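Local coordinates for protein ribulose-bisphosphate carboxylase (Alicyclobacillus acidocaldarius subsp. acidocaldarius, PDB 4NAS) that belongs to the ribulose-bisphosphate carboxylase large-chain family and joins an N-terminal domain to a TIM-barrel domain, with calcium ions bound in the model, at residues P346-D351 with L356-G361; G363-G366 with G370-M373; A381-A384 with G388-L391; E392-A395 with A400-Q403. All blocks are in the same frame, centred on the assembly; numbering follows the deposited sequence.

Contact 1. Residues P346-D351 with L356-G361; sequences PRLYQD and LVLNAG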
ATOM      1  N   PRO B 346     -24.950  -7.396 -24.051  1.00 32.80           N
ATOM      2  CA  PRO B 346     -24.703  -6.706 -25.321  1.00 34.13           C
ATOM      3  C   PRO B 346     -23.981  -5.370 -25.148  1.00 30.74           C
ATOM      4  O   PRO B 346     -23.159  -5.014 -25.981  1.00 27.76           O
ATOM      5  CB  PRO B 346     -26.116  -6.462 -25.870  1.00 36.73           C
ATOM      6  CG  PRO B 346     -26.958  -7.506 -25.228  1.00 38.37           C
ATOM      7  CD  PRO B 346     -26.389  -7.647 -23.843  1.00 37.14           C
ATOM      8  N   ARG B 347     -24.314  -4.629 -24.098  1.00 33.47           N
ATOM      9  CA  ARG B 347     -23.615  -3.385 -23.805  1.00 31.79           C
ATOM     10  C   ARG B 347     -22.171  -3.696 -23.490  1.00 33.52           C
ATOM     11  O   ARG B 347     -21.263  -2.965 -23.905  1.00 35.97           O
ATOM     12  CB  ARG B 347     -24.269  -2.635 -22.638  1.00 33.88           C
ATOM     13  CG  ARG B 347     -23.515  -1.384 -22.187  1.00 33.16           C
ATOM     14  CD  ARG B 347     -23.218  -0.414 -23.351  1.00 35.32           C
ATOM     15  NE  ARG B 347     -24.377   0.405 -23.699  1.00 38.69           N
ATOM     16  CZ  ARG B 347     -24.706   1.524 -23.060  1.00 41.99           C
ATOM     17  NH1 ARG B 347     -25.779   2.204 -23.431  1.00 40.51           N
ATOM     18  NH2 ARG B 347     -23.962   1.956 -22.042  1.00 42.39           N
ATOM     19  N   LEU B 348     -21.951  -4.780 -22.756  1.00 27.39           N
ATOM     20  CA  LEU B 348     -20.582  -5.166 -22.417  1.00 31.39           C
ATOM     21  C   LEU B 348     -19.761  -5.544 -23.651  1.00 30.74           C
ATOM     22  O   LEU B 348     -18.571  -5.254 -23.711  1.00 27.45           O
ATOM     23  CB  LEU B 348     -20.557  -6.254 -21.338  1.00 28.44           C
ATOM     24  CG  LEU B 348     -20.974  -5.714 -19.962  1.00 28.03           C
ATOM     25  CD1 LEU B 348     -21.241  -6.840 -18.956  1.00 21.15           C
ATOM     26  CD2 LEU B 348     -19.920  -4.724 -19.415  1.00 21.38           C
ATOM     27  N   TYR B 349     -20.397  -6.168 -24.640  1.00 32.22           N
ATOM     28  CA  TYR B 349     -19.719  -6.444 -25.904  1.00 33.77           C
ATOM     29  C   TYR B 349     -19.280  -5.143 -26.571  1.00 33.32           C
ATOM     30  O   TYR B 349     -18.201  -5.054 -27.153  1.00 31.39           O
ATOM     31  CB  TYR B 349     -20.644  -7.189 -26.854  1.00 30.44           C
ATOM     32  CG  TYR B 349     -20.528  -8.694 -26.844  1.00 32.52           C
ATOM     33  CD1 TYR B 349     -21.259  -9.458 -25.937  1.00 33.26           C
ATOM     34  CD2 TYR B 349     -19.742  -9.361 -27.781  1.00 34.18           C
ATOM     35  CE1 TYR B 349     -21.188 -10.838 -25.944  1.00 27.96           C
ATOM     36  CE2 TYR B 349     -19.665 -10.752 -27.792  1.00 33.15           C
ATOM     37  CZ  TYR B 349     -20.395 -11.480 -26.867  1.00 32.65           C
ATOM     38  OH  TYR B 349     -20.333 -12.856 -26.847  1.00 36.50           O
ATOM     39  N   GLN B 350     -20.134  -4.133 -26.489  1.00 31.82           N
ATOM     40  CA  GLN B 350     -19.849  -2.854 -27.119  1.00 30.70           C
ATOM     41  C   GLN B 350     -18.743  -2.108 -26.392  1.00 27.76           C
ATOM     42  O   GLN B 350     -17.855  -1.561 -27.031  1.00 40.94           O
ATOM     43  CB  GLN B 350     -21.122  -2.022 -27.218  1.00 37.14           C
ATOM     44  CG  GLN B 350     -22.096  -2.599 -28.209  1.00 39.75           C
ATOM     45  CD  GLN B 350     -23.412  -1.898 -28.173  1.00 44.61           C
ATOM     46  OE1 GLN B 350     -23.779  -1.295 -27.163  1.00 49.74           O
ATOM     47  NE2 GLN B 350     -24.136  -1.957 -29.276  1.00 52.11           N
ATOM     48  N   ASP B 351     -18.765  -2.150 -25.058  1.00 26.47           N
ATOM     49  CA  ASP B 351     -17.732  -1.518 -24.238  1.00 25.98           C
ATOM     50  C   ASP B 351     -16.358  -2.191 -24.355  1.00 36.08           C
ATOM     51  O   ASP B 351     -15.330  -1.514 -24.448  1.00 32.69           O
ATOM     52  CB  ASP B 351     -18.131  -1.496 -22.753  1.00 25.00           C
ATOM     53  CG  ASP B 351     -19.208  -0.469 -22.433  1.00 32.58           C
ATOM     54  OD1 ASP B 351     -19.617   0.287 -23.329  1.00 33.29           O
ATOM     55  OD2 ASP B 351     -19.652  -0.415 -21.268  1.00 38.46           O
ATOM     56  N   LEU B 356     -12.964 -10.147 -22.618  1.00 24.89           N
ATOM     57  CA  LEU B 356     -13.690  -9.641 -21.480  1.00 29.08           C
ATOM     58  C   LEU B 356     -13.964 -10.830 -20.581  1.00 26.33           C
ATOM     59  O   LEU B 356     -14.176 -11.943 -21.068  1.00 27.26           O
ATOM     60  CB  LEU B 356     -15.006  -9.033 -21.968  1.00 33.77           C
ATOM     61  CG  LEU B 356     -16.078  -8.635 -20.954  1.00 34.19           C
ATOM     62  CD1 LEU B 356     -15.596  -7.447 -20.129  1.00 27.83           C
ATOM     63  CD2 LEU B 356     -17.395  -8.325 -21.662  1.00 36.75           C
ATOM     64  N   VAL B 357     -13.930 -10.613 -19.273  1.00 23.63           N
ATOM     65  CA  VAL B 357     -14.449 -11.613 -18.353  1.00 20.55           C
ATOM     66  C   VAL B 357     -15.760 -11.086 -17.788  1.00 29.17           C
ATOM     67  O   VAL B 357     -15.787  -9.991 -17.225  1.00 27.03           O
ATOM     68  CB  VAL B 357     -13.490 -11.892 -17.201  1.00 24.49           C
ATOM     69  CG1 VAL B 357     -14.103 -12.923 -16.244  1.00 20.49           C
ATOM     70  CG2 VAL B 357     -12.125 -12.377 -17.740  1.00 23.93           C
ATOM     71  N   LEU B 358     -16.846 -11.846 -17.969  1.00 23.75           N
ATOM     72  CA  LEU B 358     -18.111 -11.515 -17.334  1.00 22.25           C
ATOM     73  C   LEU B 358     -17.991 -11.918 -15.867  1.00 24.47           C
ATOM     74  O   LEU B 358     -18.027 -13.095 -15.514  1.00 20.23           O
ATOM     75  CB  LEU B 358     -19.317 -12.176 -18.042  1.00 20.12           C
ATOM     76  CG  LEU B 358     -19.547 -11.698 -19.482  1.00 20.66           C
ATOM     77  CD1 LEU B 358     -20.420 -12.675 -20.269  1.00 25.35           C
ATOM     78  CD2 LEU B 358     -20.133 -10.286 -19.523  1.00 19.47           C
ATOM     79  N   ASN B 359     -17.785 -10.905 -15.032  1.00 27.73           N
ATOM     80  CA  ASN B 359     -17.484 -11.072 -13.623  1.00 24.97           C
ATOM     81  C   ASN B 359     -18.798 -11.060 -12.853  1.00 24.09           C
ATOM     82  O   ASN B 359     -19.226 -10.025 -12.350  1.00 25.61           O
ATOM     83  CB  ASN B 359     -16.574  -9.910 -13.189  1.00 21.78           C
ATOM     84  CG  ASN B 359     -16.022 -10.067 -11.792  1.00 27.05           C
ATOM     85  OD1 ASN B 359     -16.413 -10.961 -11.059  1.00 25.94           O
ATOM     86  ND2 ASN B 359     -15.114  -9.166 -11.406  1.00 20.50           N
ATOM     87  N   ALA B 360     -19.457 -12.211 -12.792  1.00 26.34           N
ATOM     88  CA  ALA B 360     -20.769 -12.273 -12.169  1.00 36.63           C
ATOM     89  C   ALA B 360     -20.713 -12.731 -10.707  1.00 36.68           C
ATOM     90  O   ALA B 360     -19.941 -13.615 -10.351  1.00 42.91           O
ATOM     91  CB  ALA B 360     -21.671 -13.181 -12.972  1.00 34.90           C
ATOM     92  N   GLY B 361     -21.544 -12.130  -9.869  1.00 38.74           N
ATOM     93  CA  GLY B 361     -21.678 -12.567  -8.490  1.00 36.20           C
ATOM     94  C   GLY B 361     -23.137 -12.793  -8.150  1.00 33.70           C
ATOM     95  O   GLY B 361     -23.638 -13.920  -8.222  1.00 35.91           O
TER
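Leu348, on the inner face of helix 345-352, meets Leu356, just ahead of strand 357-359, and Leu358 within it, and the three side chains form a buried, wholly apolar contact. Two different parts of Leu348 are used. Near its root, CB rests against CD2 of Leu356 at 3.8 Å. Farther out, methyl CD1 of Leu348 reaches CD2 of Leu358 at 3.7 Å, the two leucines crossing at a slant rather than lying alongside each other. Leu356 holds CG anti to its backbone N (chi1 170°), an orientation that carries CD2 to the helix, where that methyl also lies 3.9 Å from the carbonyl O of Leu348. The side chain of Leu358 starts out less directly aimed at the helix and closes the gap with its CD2 branch.

No hydrogen bond links 346-351 to 356-361; several polar groups bond elsewhere. Arg347 NH2 and Asp351 OD2 both bond to the hydroxyl of Tyr306, and Asn359 ND2 bonds to the backbone O of Ala335. Within the helix, Asp351 N donates to Arg347 O at 2.9 Å.

Strand 357-359 is backbone-bonded to Leu144 and Met146 of strand 144-146 and, through Val357, to Pro334 of strand 333-337. Helix 345-352 is thus the crossover of the last beta-alpha-beta unit of a TIM barrel, whose final strand lies beside the first. Tyr349 packs on Ile382 and Val385, and Leu358 on Ile382, so helix 371-386 covers both helix 345-352 and the strand.

Contact 2. Residues G363-G366 with G370-M373; sequences GIHG and GARM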
ATOM      1  N   GLY B 363     -25.293 -11.882 -10.020  1.00 35.94           N
ATOM      2  CA  GLY B 363     -25.817 -12.286 -11.314  1.00 39.70           C
ATOM      3  C   GLY B 363     -25.989 -13.790 -11.436  1.00 36.78           C
ATOM      4  O   GLY B 363     -26.900 -14.282 -12.114  1.00 39.40           O
ATOM      5  N   ILE B 364     -25.110 -14.533 -10.781  1.00 33.21           N
ATOM      6  CA  ILE B 364     -25.219 -15.992 -10.761  1.00 33.83           C
ATOM      7  C   ILE B 364     -26.104 -16.445  -9.608  1.00 33.78           C
ATOM      8  O   ILE B 364     -27.088 -17.167  -9.796  1.00 39.54           O
ATOM      9  CB  ILE B 364     -23.846 -16.651 -10.597  1.00 34.75           C
ATOM     10  CG1 ILE B 364     -22.959 -16.282 -11.770  1.00 36.82           C
ATOM     11  CG2 ILE B 364     -23.984 -18.161 -10.520  1.00 29.89           C
ATOM     12  CD1 ILE B 364     -23.398 -16.908 -13.040  1.00 25.56           C
ATOM     13  N   HIS B 365     -25.772 -16.002  -8.407  1.00 28.60           N
ATOM     14  CA  HIS B 365     -26.495 -16.492  -7.233  1.00 33.02           C
ATOM     15  C   HIS B 365     -27.868 -15.870  -7.012  1.00 29.60           C
ATOM     16  O   HIS B 365     -28.716 -16.471  -6.347  1.00 34.41           O
ATOM     17  CB  HIS B 365     -25.625 -16.392  -5.987  1.00 31.31           C
ATOM     18  CG  HIS B 365     -24.366 -17.193  -6.092  1.00 32.54           C
ATOM     19  ND1 HIS B 365     -24.338 -18.562  -5.905  1.00 32.56           N
ATOM     20  CD2 HIS B 365     -23.097 -16.827  -6.398  1.00 26.69           C
ATOM     21  CE1 HIS B 365     -23.101 -18.999  -6.073  1.00 34.31           C
ATOM     22  NE2 HIS B 365     -22.331 -17.967  -6.374  1.00 36.31           N
ATOM     23  N   GLY B 366     -28.097 -14.688  -7.577  1.00 29.82           N
ATOM     24  CA  GLY B 366     -29.391 -14.036  -7.440  1.00 34.71           C
ATOM     25  C   GLY B 366     -30.422 -14.550  -8.435  1.00 33.90           C
ATOM     26  O   GLY B 366     -31.571 -14.128  -8.396  1.00 33.79           O
ATOM     27  N   GLY B 370     -31.450 -20.563  -9.453  1.00 31.69           N
ATOM     28  CA  GLY B 370     -30.197 -21.068  -8.906  1.00 34.82           C
ATOM     29  C   GLY B 370     -28.960 -20.746  -9.735  1.00 38.01           C
ATOM     30  O   GLY B 370     -29.068 -20.288 -10.881  1.00 42.37           O
ATOM     31  N   ALA B 371     -27.787 -20.984  -9.152  1.00 28.24           N
ATOM     32  CA  ALA B 371     -26.508 -20.675  -9.805  1.00 32.40           C
ATOM     33  C   ALA B 371     -26.397 -21.321 -11.189  1.00 32.57           C
ATOM     34  O   ALA B 371     -26.000 -20.671 -12.153  1.00 35.61           O
ATOM     35  CB  ALA B 371     -25.346 -21.112  -8.922  1.00 30.82           C
ATOM     36  N   ARG B 372     -26.764 -22.596 -11.270  1.00 28.77           N
ATOM     37  CA  ARG B 372     -26.735 -23.320 -12.536  1.00 31.12           C
ATOM     38  C   ARG B 372     -27.432 -22.547 -13.641  1.00 33.72           C
ATOM     39  O   ARG B 372     -26.859 -22.300 -14.704  1.00 27.91           O
ATOM     40  CB  ARG B 372     -27.387 -24.701 -12.421  1.00 34.41           C
ATOM     41  CG  ARG B 372     -27.414 -25.405 -13.776  1.00 35.27           C
ATOM     42  CD  ARG B 372     -27.891 -26.847 -13.720  1.00 45.25           C
ATOM     43  NE  ARG B 372     -27.905 -27.386 -15.077  1.00 50.77           N
ATOM     44  CZ  ARG B 372     -28.941 -27.295 -15.904  1.00 48.88           C
ATOM     45  NH1 ARG B 372     -30.066 -26.712 -15.501  1.00 47.32           N
ATOM     46  NH2 ARG B 372     -28.853 -27.795 -17.128  1.00 51.31           N
HETATM   47  N   MSE B 373     -28.674 -22.172 -13.377  1.00 27.59           N
HETATM   48  CA  MSE B 373     -29.429 -21.344 -14.299  1.00 32.67           C
HETATM   49  C   MSE B 373     -28.799 -19.967 -14.486  1.00 36.85           C
HETATM   50  O   MSE B 373     -28.852 -19.417 -15.585  1.00 36.38           O
HETATM   51  CB  MSE B 373     -30.877 -21.220 -13.825  1.00 40.23           C
HETATM   52  CG  MSE B 373     -31.624 -22.545 -13.855  1.00 43.66           C
HETATM   53 SE   MSE B 373     -31.809 -23.259 -15.662  0.58 36.32          SE
HETATM   54  CE  MSE B 373     -33.130 -21.993 -16.300  1.00 39.56           C
TER
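Ala371, the first residue of helix 371-386, presents its methyl to Ile364 and His365 at the end of the short helix 362-365. The closer meeting is with Ile364: its CG2 branch comes to 3.6 Å from Ala371 CB. That branch lies anti to the backbone N of Ile364 (chi1 -61° for CG1), which sends CG1 and CD1 along another path and leaves CG2 to face Ala371. Ile364 CG2 is also 3.6 Å from Ala371 O. In the reverse direction, Ala371 CA lies 3.6 Å from Ile364 O in a nearly straight CA-H...O contact, 160° at the hydrogen. The imidazole of His365 adds a looser touch, ND1 standing 4.1 Å from Ala371 CB with the methyl oblique to the ring.

Around this first shell, Gly370 takes the N-cap position of helix 371-386 with a positive phi of 94°, turning the chain into the new helix. Ile364 also packs on Ser147. His365 touches Ser147 and Lys150, and its NE2 is weakly hydrogen-bonded to Ile148 O and to Gln167 OE1. Lys407 bonds to Gly366 O, tying the end of the first segment to the C-terminal helix, while Met373, a selenomethionine, leads away toward His367 and helix 399-408.

The imidazole, about 10 Å from a bound calcium ion, has the Ala371 methyl beside ND1 and weak bonds at NE2. With no conventional hydrogen bond between 363-366 and 370-373, the two helix ends are held to each other mostly by dispersion between methyl groups, helped by one weak C-H donor.

Contact 3. Residues A381-A384 with G388-L391; sequences AIWA and GVPL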
ATOM      1  N   ALA B 381     -27.263 -15.198 -23.483  1.00 29.82           N
ATOM      2  CA  ALA B 381     -27.032 -13.842 -23.977  1.00 32.29           C
ATOM      3  C   ALA B 381     -25.832 -13.774 -24.914  1.00 27.58           C
ATOM      4  O   ALA B 381     -25.847 -13.046 -25.904  1.00 34.53           O
ATOM      5  CB  ALA B 381     -26.839 -12.885 -22.801  1.00 32.75           C
ATOM      6  N   ILE B 382     -24.781 -14.514 -24.582  1.00 31.60           N
ATOM      7  CA  ILE B 382     -23.636 -14.641 -25.477  1.00 25.75           C
ATOM      8  C   ILE B 382     -24.108 -15.193 -26.820  1.00 30.86           C
ATOM      9  O   ILE B 382     -23.772 -14.660 -27.882  1.00 30.95           O
ATOM     10  CB  ILE B 382     -22.523 -15.516 -24.854  1.00 24.73           C
ATOM     11  CG1 ILE B 382     -21.783 -14.710 -23.774  1.00 27.72           C
ATOM     12  CG2 ILE B 382     -21.555 -16.035 -25.942  1.00 26.64           C
ATOM     13  CD1 ILE B 382     -20.628 -15.449 -23.091  1.00 33.68           C
ATOM     14  N   TRP B 383     -24.922 -16.241 -26.773  1.00 36.22           N
ATOM     15  CA  TRP B 383     -25.499 -16.806 -27.993  1.00 41.76           C
ATOM     16  C   TRP B 383     -26.300 -15.774 -28.787  1.00 35.37           C
ATOM     17  O   TRP B 383     -26.169 -15.679 -30.008  1.00 34.43           O
ATOM     18  CB  TRP B 383     -26.381 -18.021 -27.687  1.00 31.62           C
ATOM     19  CG  TRP B 383     -26.929 -18.656 -28.943  1.00 39.75           C
ATOM     20  CD1 TRP B 383     -26.372 -19.680 -29.651  1.00 39.77           C
ATOM     21  CD2 TRP B 383     -28.125 -18.291 -29.642  1.00 43.92           C
ATOM     22  NE1 TRP B 383     -27.148 -19.981 -30.744  1.00 41.21           N
ATOM     23  CE2 TRP B 383     -28.231 -19.144 -30.760  1.00 43.46           C
ATOM     24  CE3 TRP B 383     -29.118 -17.329 -29.428  1.00 44.13           C
ATOM     25  CZ2 TRP B 383     -29.289 -19.062 -31.666  1.00 45.93           C
ATOM     26  CZ3 TRP B 383     -30.164 -17.248 -30.328  1.00 46.54           C
ATOM     27  CH2 TRP B 383     -30.241 -18.109 -31.434  1.00 47.39           C
ATOM     28  N   ALA B 384     -27.118 -15.000 -28.088  1.00 35.23           N
ATOM     29  CA  ALA B 384     -27.990 -14.052 -28.766  1.00 39.74           C
ATOM     30  C   ALA B 384     -27.144 -13.038 -29.522  1.00 33.38           C
ATOM     31  O   ALA B 384     -27.394 -12.761 -30.697  1.00 43.99           O
ATOM     32  CB  ALA B 384     -28.925 -13.357 -27.776  1.00 39.68           C
ATOM     33  N   GLY B 388     -26.889 -12.146 -33.565  1.00 52.93           N
ATOM     34  CA  GLY B 388     -27.584 -10.914 -33.894  1.00 58.49           C
ATOM     35  C   GLY B 388     -29.027 -10.904 -33.427  1.00 62.31           C
ATOM     36  O   GLY B 388     -29.832 -10.088 -33.872  1.00 70.04           O
ATOM     37  N   VAL B 389     -29.345 -11.814 -32.515  1.00 55.77           N
ATOM     38  CA  VAL B 389     -30.697 -11.961 -32.000  1.00 48.14           C
ATOM     39  C   VAL B 389     -30.912 -11.079 -30.784  1.00 45.58           C
ATOM     40  O   VAL B 389     -30.086 -11.069 -29.875  1.00 44.88           O
ATOM     41  CB  VAL B 389     -30.946 -13.412 -31.572  1.00 44.35           C
ATOM     42  CG1 VAL B 389     -32.429 -13.638 -31.299  1.00 46.73           C
ATOM     43  CG2 VAL B 389     -30.439 -14.365 -32.644  1.00 42.54           C
ATOM     44  N   PRO B 390     -32.025 -10.328 -30.760  1.00 55.00           N
ATOM     45  CA  PRO B 390     -32.358  -9.567 -29.552  1.00 55.22           C
ATOM     46  C   PRO B 390     -32.552 -10.527 -28.387  1.00 49.94           C
ATOM     47  O   PRO B 390     -33.105 -11.606 -28.584  1.00 49.58           O
ATOM     48  CB  PRO B 390     -33.691  -8.900 -29.912  1.00 56.95           C
ATOM     49  CG  PRO B 390     -33.716  -8.859 -31.402  1.00 57.32           C
ATOM     50  CD  PRO B 390     -33.000 -10.106 -31.842  1.00 56.54           C
ATOM     51  N   LEU B 391     -32.076 -10.142 -27.206  1.00 45.27           N
ATOM     52  CA  LEU B 391     -32.220 -10.941 -25.992  1.00 37.82           C
ATOM     53  C   LEU B 391     -33.667 -11.381 -25.771  1.00 43.32           C
ATOM     54  O   LEU B 391     -33.946 -12.559 -25.534  1.00 37.86           O
ATOM     55  CB  LEU B 391     -31.731 -10.137 -24.781  1.00 36.79           C
ATOM     56  CG  LEU B 391     -30.231  -9.848 -24.760  1.00 41.15           C
ATOM     57  CD1 LEU B 391     -29.816  -9.139 -23.485  1.00 37.11           C
ATOM     58  CD2 LEU B 391     -29.451 -11.139 -24.915  1.00 37.30           C
TER
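Trp383 and Val389 are brought together by their first torsions. Trp383 sets CG anti to its backbone N (chi1 -177°) and carries the six-membered part of the indole to Val389. There CG2, the branch beside the valine's own backbone N, approaches CZ3 of Trp383 at 3.7 Å, oblique to the ring. Leu391 uses another rotamer, with CG anti to its carbonyl carbon (chi1 -67°). That brings its CD2 methyl back to the helix, 3.7 Å from Ala384 CB and 3.8 Å from Ala381 CB, touching two alanines three residues, about one turn, apart.

The backbone fastens the same turn. Val389 N donates to Ala384 O at 2.8 Å, a somewhat bent bond (145° at the hydrogen) whose donor is tilted from the carbonyl plane. Together with the bond from Gly388 N to Val385 O, it makes a Schellman motif that ends helix 371-386, Gly388 being the C-prime residue with positive phi. Gly388 N also lies near Ala384 O, but at a poor angle for bonding. Beyond the motif the chain bends back on the helix it has just left, putting Val389 O 3.3 Å from Ala384 CB, and Pro390 serves as N-cap of helix 391-394.

Further out, the indole is stacked with the ring of His387 and takes a cation-pi contact from Arg398, while Trp383 O accepts a hydrogen bond from His387 ND1. Leu391 continues onto Pro346 of helix 345-352 and onto Leu401 and Leu405 of helix 399-408.

Contact 4. Residues E392-A395 with A400-Q403; sequences EEAA and ALRQ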
ATOM      1  N   GLU B 392     -34.578 -10.421 -25.867  1.00 47.73           N
ATOM      2  CA  GLU B 392     -35.990 -10.668 -25.641  1.00 50.03           C
ATOM      3  C   GLU B 392     -36.497 -11.720 -26.624  1.00 52.71           C
ATOM      4  O   GLU B 392     -37.348 -12.554 -26.290  1.00 50.77           O
ATOM      5  CB  GLU B 392     -36.764  -9.359 -25.790  1.00 56.53           C
ATOM      6  CG  GLU B 392     -38.254  -9.478 -25.538  1.00 70.57           C
ATOM      7  CD  GLU B 392     -39.031  -8.259 -26.018  1.00 79.05           C
ATOM      8  OE1 GLU B 392     -38.428  -7.167 -26.129  1.00 82.32           O
ATOM      9  OE2 GLU B 392     -40.241  -8.398 -26.290  1.00 81.43           O
ATOM     10  N   GLU B 393     -35.955 -11.682 -27.837  1.00 51.34           N
ATOM     11  CA  GLU B 393     -36.294 -12.665 -28.859  1.00 57.82           C
ATOM     12  C   GLU B 393     -35.682 -14.033 -28.539  1.00 51.48           C
ATOM     13  O   GLU B 393     -36.381 -15.048 -28.562  1.00 57.76           O
ATOM     14  CB  GLU B 393     -35.853 -12.169 -30.243  1.00 65.57           C
ATOM     15  CG  GLU B 393     -36.272 -13.047 -31.409  1.00 74.85           C
ATOM     16  CD  GLU B 393     -36.086 -12.349 -32.749  1.00 81.71           C
ATOM     17  OE1 GLU B 393     -35.432 -12.931 -33.643  1.00 79.87           O
ATOM     18  OE2 GLU B 393     -36.597 -11.217 -32.907  1.00 85.80           O
ATOM     19  N   ALA B 394     -34.380 -14.045 -28.241  1.00 45.29           N
ATOM     20  CA  ALA B 394     -33.674 -15.273 -27.876  1.00 46.62           C
ATOM     21  C   ALA B 394     -34.327 -15.948 -26.670  1.00 47.90           C
ATOM     22  O   ALA B 394     -34.395 -17.176 -26.588  1.00 48.58           O
ATOM     23  CB  ALA B 394     -32.181 -14.982 -27.585  1.00 37.50           C
ATOM     24  N   ALA B 395     -34.814 -15.128 -25.744  1.00 47.36           N
ATOM     25  CA  ALA B 395     -35.312 -15.617 -24.467  1.00 46.25           C
ATOM     26  C   ALA B 395     -36.664 -16.333 -24.606  1.00 54.36           C
ATOM     27  O   ALA B 395     -37.154 -16.944 -23.656  1.00 56.24           O
ATOM     28  CB  ALA B 395     -35.370 -14.472 -23.439  1.00 40.23           C
ATOM     29  N   ALA B 400     -33.611 -19.658 -19.053  1.00 38.95           N
ATOM     30  CA  ALA B 400     -32.622 -19.014 -18.171  1.00 31.26           C
ATOM     31  C   ALA B 400     -32.555 -17.513 -18.429  1.00 41.00           C
ATOM     32  O   ALA B 400     -32.763 -16.704 -17.519  1.00 36.19           O
ATOM     33  CB  ALA B 400     -31.254 -19.659 -18.331  1.00 48.34           C
ATOM     34  N   LEU B 401     -32.273 -17.148 -19.677  1.00 47.10           N
ATOM     35  CA  LEU B 401     -32.243 -15.749 -20.084  1.00 30.64           C
ATOM     36  C   LEU B 401     -33.560 -15.060 -19.756  1.00 34.82           C
ATOM     37  O   LEU B 401     -33.581 -13.917 -19.308  1.00 32.01           O
ATOM     38  CB  LEU B 401     -31.963 -15.635 -21.583  1.00 31.24           C
ATOM     39  CG  LEU B 401     -31.917 -14.214 -22.158  1.00 31.43           C
ATOM     40  CD1 LEU B 401     -30.811 -13.387 -21.481  1.00 29.34           C
ATOM     41  CD2 LEU B 401     -31.728 -14.238 -23.661  1.00 32.45           C
ATOM     42  N   ARG B 402     -34.662 -15.772 -19.993  1.00 42.69           N
ATOM     43  CA  ARG B 402     -35.998 -15.269 -19.709  1.00 39.50           C
ATOM     44  C   ARG B 402     -36.133 -14.801 -18.253  1.00 40.27           C
ATOM     45  O   ARG B 402     -36.540 -13.672 -17.987  1.00 36.45           O
ATOM     46  CB  ARG B 402     -37.011 -16.377 -20.007  1.00 49.56           C
ATOM     47  CG  ARG B 402     -38.439 -16.089 -19.631  1.00 54.55           C
ATOM     48  CD  ARG B 402     -39.241 -17.388 -19.691  1.00 62.31           C
ATOM     49  NE  ARG B 402     -39.314 -18.069 -18.396  1.00 67.43           N
ATOM     50  CZ  ARG B 402     -39.546 -19.375 -18.243  1.00 65.10           C
ATOM     51  NH1 ARG B 402     -39.611 -19.906 -17.026  1.00 61.35           N
ATOM     52  NH2 ARG B 402     -39.702 -20.154 -19.307  1.00 60.11           N
ATOM     53  N   GLN B 403     -35.792 -15.676 -17.313  1.00 45.07           N
ATOM     54  CA  GLN B 403     -35.841 -15.332 -15.896  1.00 44.65           C
ATOM     55  C   GLN B 403     -34.915 -14.160 -15.555  1.00 42.84           C
ATOM     56  O   GLN B 403     -35.276 -13.274 -14.770  1.00 40.39           O
ATOM     57  CB  GLN B 403     -35.504 -16.554 -15.038  1.00 43.48           C
ATOM     58  CG  GLN B 403     -36.591 -17.624 -15.073  1.00 42.34           C
ATOM     59  CD  GLN B 403     -36.280 -18.830 -14.206  1.00 44.55           C
ATOM     60  OE1 GLN B 403     -35.400 -19.628 -14.525  1.00 34.63           O
ATOM     61  NE2 GLN B 403     -37.028 -18.983 -13.106  1.00 52.49           N
TER
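Leu401 reaches from helix 399-408 to Ala394 and Ala395 of the preceding segment 392-395. Its CG stands anti to the backbone N (chi1 179°), which extends the side chain straight out from the helix, and chi2, 60° for CD1, leaves CD2 anti to CA as the far end that meets the two alanines. CG and CD2 of Leu401 both lie 3.7 Å from Ala395 CB, a two-point touch in which one methyl sits against the branch of the leucine. Leu401 CD2 goes on to Ala394 CB at 4.0 Å and passes 3.8 Å from the backbone N of Ala395, so the leucine covers a piece of main chain as well as two methyls.

Arg402 contributes by its base alone. Arg402 CB is 3.7 Å from Ala395 O and 4.3 Å from Ala395 CB, whereas the rest of the chain, extended over its first two torsions and bent at chi3 (93°), takes the guanidinium away from 392-395. The contact is accordingly apolar, and no hydrogen bond spans it.

Polar links lie to the side: Ala394 O accepts from Arg398 NH1 in the connection between the helices, Ala400 O from His367 NE2, and Leu401 N gives a weak bond to Asp380 OD2 of helix 371-386. Ala394 also leans on Ala384, and Leu401 on Pro342. Two short successive helices packed by one leucine over two alanines form here a helical extension of the chain after the last barrel strand, lying against helix 371-386.

The four contacts follow one another along the C-terminal part of the catalytic domain, all on the same side of the chain's centre, contact 4 beginning where contact 3 ends. Contact 1 belongs to the closing strand of the TIM barrel. Contact 2, about 16 Å away between centres, follows with helix 362-365 and the start of helix 371-386. That helix supplies one segment of contact 3, about 19 Å from contact 2 between centres. Contacts 3 and 4, with centres about 9 Å apart, share packing around Ala394 and Leu401. Contact 3 touches contact 1 where Tyr349 meets Ile382, and Met373 joins contact 2 to contact 4. Helix 371-386 connects the barrel to helices 391-394 and 399-408.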